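Local coordinates for coat protein (Pseudomonas phage PP7, PDB 2QUD) that forms the dimers that assemble into the T=3 icosahedral capsid, packages the viral RNA genome and represses translation of the replicase, at residues Arg97-Leu100 with Tyr101-Lys105; Gln112-Asp115 with Leu116-Leu120. All coordinates share one frame; numbering follows the deposited sequence.

Contact 1 of 2, residues Arg97-Leu100 with Tyr101-Lys105; sequences RKSL and YDLTK
Two different first torsions bring Lys98 and Asp102 together one helical turn apart: CG of Lys98 lies anti to its own backbone N (chi1 173°), while CG of Asp102 lies beside its N and anti to the carbonyl carbon (chi1 -77°). A bend at chi2 (55°) then brings the lysine chain past the oxygen end of the carboxylate, CD and CE from one side of its plane, until NZ comes close to that plane. There Lys98 NZ and Asp102 OD1 form a 2.8 Å salt bridge on the syn lone pair, the side of the other oxygen. This bridge belongs to one of two modelled conformers of Lys98 and is to that extent doubtful. Beneath it the backbone runs as regular i to i+4 turns, Asp102 N giving its hydrogen to Lys98 O at 2.8 Å.

A different side of the helix carries the polar grip on Leu100 O. Thr104 N donates to Leu100 O at 3.0 Å, and the hydroxyl of the same threonine, beside its own N, also donates, with Thr104 OG1 2.9 Å from Leu100 O. The two donors approach from opposite faces of the carbonyl plane, which lets one oxygen take both; the hydroxyl of this buried threonine thereby finds an acceptor in its own helix.

The side chain of Leu100 packs on Val86 and Ile88 of strand 76-89, whereas Tyr101 OH bonds to Val108 O of the second subunit. Helix 94-109 thus touches strand 76-89 of its own chain and, also through Thr104 on Trp82, the second subunit, as in the interlocked coat protein dimers of this phage family. In the same lysine conformer NZ also bridges to Glu114 of the second subunit, and the two negative charges would be expected to stabilise its protonated form.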
# COMPACT_ATOMS: atom_id res chain seq x y z
N ARG A 97 -11.01 11.91 0.06
CA ARG A 97 -9.60 11.54 -0.01
C ARG A 97 -9.12 11.05 1.36
O ARG A 97 -8.45 10.03 1.44
CB ARG A 97 -8.75 12.72 -0.47
CG ARG A 97 -9.06 13.18 -1.89
CD ARG A 97 -8.12 14.22 -2.41
NE ARG A 97 -8.08 15.46 -1.62
CZ ARG A 97 -8.88 16.51 -1.78
NH1 ARG A 97 -9.88 16.52 -2.66
NH2 ARG A 97 -8.68 17.58 -1.03
N LYS A 98 -9.48 11.78 2.42
CA LYS A 98 -9.15 11.38 3.79
C LYS A 98 -9.79 10.03 4.12
O LYS A 98 -9.16 9.20 4.77
CB LYS A 98 -9.55 12.48 4.78
CG LYS A 98 -9.45 12.18 6.24
CD LYS A 98 -8.11 11.71 6.76
CE LYS A 98 -8.11 11.86 8.28
NZ LYS A 98 -7.00 11.13 8.95
N SER A 99 -11.02 9.77 3.66
CA SER A 99 -11.68 8.49 3.90
C SER A 99 -10.93 7.34 3.23
O SER A 99 -10.71 6.29 3.82
CB SER A 99 -13.14 8.52 3.43
OG SER A 99 -13.78 7.27 3.62
N LEU A 100 -10.58 7.53 1.95
CA LEU A 100 -9.81 6.50 1.22
C LEU A 100 -8.52 6.17 2.00
O LEU A 100 -8.17 5.00 2.17
CB LEU A 100 -9.51 6.98 -0.21
CG LEU A 100 -8.77 5.96 -1.09
CD1 LEU A 100 -9.73 4.84 -1.42
CD2 LEU A 100 -8.16 6.66 -2.33
N TYR A 101 -7.80 7.21 2.41
CA TYR A 101 -6.62 7.05 3.24
C TYR A 101 -6.89 6.29 4.56
O TYR A 101 -6.23 5.29 4.89
CB TYR A 101 -6.00 8.45 3.54
CG TYR A 101 -4.89 8.32 4.52
CD1 TYR A 101 -3.62 7.86 4.14
CD2 TYR A 101 -5.09 8.57 5.89
CE1 TYR A 101 -2.60 7.68 5.06
CE2 TYR A 101 -4.07 8.37 6.81
CZ TYR A 101 -2.82 7.91 6.41
OH TYR A 101 -1.85 7.75 7.40
N ASP A 102 -7.85 6.77 5.33
CA ASP A 102 -8.17 6.19 6.61
C ASP A 102 -8.56 4.72 6.49
O ASP A 102 -8.15 3.86 7.29
CB ASP A 102 -9.32 6.97 7.25
CG ASP A 102 -8.90 8.32 7.86
OD1 ASP A 102 -7.68 8.57 8.07
OD2 ASP A 102 -9.80 9.14 8.17
N LEU A 103 -9.39 4.43 5.50
CA LEU A 103 -9.79 3.03 5.27
C LEU A 103 -8.60 2.15 4.84
O LEU A 103 -8.51 0.99 5.24
CB LEU A 103 -10.89 2.95 4.23
CG LEU A 103 -12.24 3.52 4.73
CD1 LEU A 103 -13.15 3.78 3.52
CD2 LEU A 103 -12.95 2.57 5.70
N THR A 104 -7.70 2.69 4.03
CA THR A 104 -6.56 1.92 3.61
C THR A 104 -5.59 1.68 4.78
O THR A 104 -5.10 0.67 4.93
CB THR A 104 -5.82 2.58 2.47
OG1 THR A 104 -6.67 2.65 1.35
CG2 THR A 104 -4.61 1.81 2.12
N LYS A 105 -5.35 2.70 5.58
CA LYS A 105 -4.56 2.57 6.79
C LYS A 105 -5.12 1.46 7.65
O LYS A 105 -4.35 0.60 8.09
CB LYS A 105 -4.46 3.91 7.54
CG LYS A 105 -3.72 3.87 8.86
CD LYS A 105 -3.82 5.21 9.55
CE LYS A 105 -3.08 5.24 10.90
NZ LYS A 105 -3.45 4.15 11.87

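Contact 2 of 2, residues Gln112-Asp115 with Leu116-Leu120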
# COMPACT_ATOMS: atom_id res chain seq x y z
N GLN A 112 -5.83 -9.82 9.28
CA GLN A 112 -6.14 -10.54 8.04
C GLN A 112 -5.18 -10.25 6.89
O GLN A 112 -4.66 -11.18 6.27
CB GLN A 112 -7.58 -10.26 7.60
CG GLN A 112 -8.64 -10.93 8.45
CD GLN A 112 -10.03 -10.86 7.85
OE1 GLN A 112 -10.19 -10.91 6.63
NE2 GLN A 112 -11.05 -10.76 8.71
N VAL A 113 -4.90 -8.97 6.61
CA VAL A 113 -3.93 -8.61 5.56
C VAL A 113 -2.53 -9.12 5.93
O VAL A 113 -1.78 -9.61 5.10
CB VAL A 113 -3.94 -7.09 5.29
CG1 VAL A 113 -2.73 -6.67 4.42
CG2 VAL A 113 -5.26 -6.69 4.63
N GLU A 114 -2.18 -9.03 7.22
CA GLU A 114 -0.91 -9.56 7.69
C GLU A 114 -0.79 -11.05 7.34
O GLU A 114 0.23 -11.50 6.86
CB GLU A 114 -0.74 -9.37 9.21
CG GLU A 114 0.67 -9.75 9.70
CD GLU A 114 0.93 -9.50 11.16
OE1 GLU A 114 0.09 -8.87 11.83
OE2 GLU A 114 1.99 -9.96 11.65
N ASP A 115 -1.85 -11.81 7.60
CA ASP A 115 -1.82 -13.26 7.39
C ASP A 115 -1.81 -13.60 5.89
O ASP A 115 -1.26 -14.62 5.46
CB ASP A 115 -2.99 -13.92 8.13
CG ASP A 115 -2.68 -15.31 8.64
OD1 ASP A 115 -3.64 -16.04 8.92
OD2 ASP A 115 -1.50 -15.66 8.84
N LEU A 116 -2.42 -12.74 5.09
CA LEU A 116 -2.40 -12.87 3.64
C LEU A 116 -0.99 -12.71 3.11
O LEU A 116 -0.52 -13.53 2.32
CB LEU A 116 -3.36 -11.87 2.98
CG LEU A 116 -3.35 -11.78 1.45
CD1 LEU A 116 -3.72 -13.13 0.77
CD2 LEU A 116 -4.29 -10.65 1.02
N VAL A 117 -0.29 -11.66 3.54
CA VAL A 117 1.07 -11.43 3.07
C VAL A 117 2.11 -12.40 3.62
O VAL A 117 3.02 -12.81 2.89
CB VAL A 117 1.48 -9.96 3.30
CG1 VAL A 117 2.99 -9.74 3.04
CG2 VAL A 117 0.57 -9.06 2.42
N VAL A 118 1.98 -12.76 4.89
CA VAL A 118 2.96 -13.61 5.54
C VAL A 118 2.69 -15.12 5.26
O VAL A 118 3.63 -15.89 5.09
CB VAL A 118 3.04 -13.29 7.05
CG1 VAL A 118 4.01 -14.22 7.76
CG2 VAL A 118 3.46 -11.81 7.27
N ASN A 119 1.42 -15.50 5.23
CA ASN A 119 1.03 -16.92 5.10
C ASN A 119 0.15 -17.27 3.91
O ASN A 119 -0.31 -18.43 3.79
CB ASN A 119 0.37 -17.38 6.40
CG ASN A 119 1.36 -17.46 7.53
OD1 ASN A 119 2.36 -18.15 7.41
ND2 ASN A 119 1.10 -16.74 8.64
N LEU A 120 -0.08 -16.31 3.02
CA LEU A 120 -0.90 -16.50 1.83
C LEU A 120 -2.34 -16.95 2.16
O LEU A 120 -3.00 -17.57 1.33
CB LEU A 120 -0.19 -17.41 0.81
CG LEU A 120 1.24 -17.02 0.41
CD1 LEU A 120 1.84 -18.02 -0.59
CD2 LEU A 120 1.25 -15.59 -0.14
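Contact 2 is a local i to i+4 contact on the final turns of helix 111-119, close to the C-terminus of the chain, where Asp115 and Asn119 meet through both backbone and side chain. The amide of Asn119 reaches back along the helix, with CG beside its own N (chi1 -69°), and Asn119 ND2 donates to Asp115 OD2 at 2.8 Å. The bond is nearly straight (163°) and meets the oxygen almost along its C-O axis. The acceptor lies in the amide plane, although carboxylate and amide planes stand 85° apart.

The backbone bond of the same pair is less regular: Asn119 N is 2.8 Å from Asp115 O but sits above the carbonyl plane. Here the helix terminates, and Leu120 leaves helical geometry with positive phi. In the fold, this short second helix of the coat protein lays Val113 and Val117 on Trp82 of strand 76-89, while Leu116 packs on Val59 of the second subunit. On another side, Glu114 CG approaches Val118 CG2 at 4.2 Å, and the carboxylate of Glu114 has its partner, Lys98, in the second subunit.

Overall arrangement
Contacts 1 and 2 occupy successive helices, 94-109 and 111-119, that follow the six-stranded antiparallel sheet in the chain. Within one subunit their centres are 20 Å apart and their nearest atoms about 7 Å apart, so they do not touch. Across the dimer, however, they are joined: Arg97 NE of one chain bonds to Val118 O of the other, alongside the lysine-glutamate bridge. Neither contact contains a residue of the RNA-binding site; the side chain of Leu100 is about 7 Å from that of Thr87 and that of Val117 about 10 Å from that of Val81, both RNA-binding residues of strand 76-89.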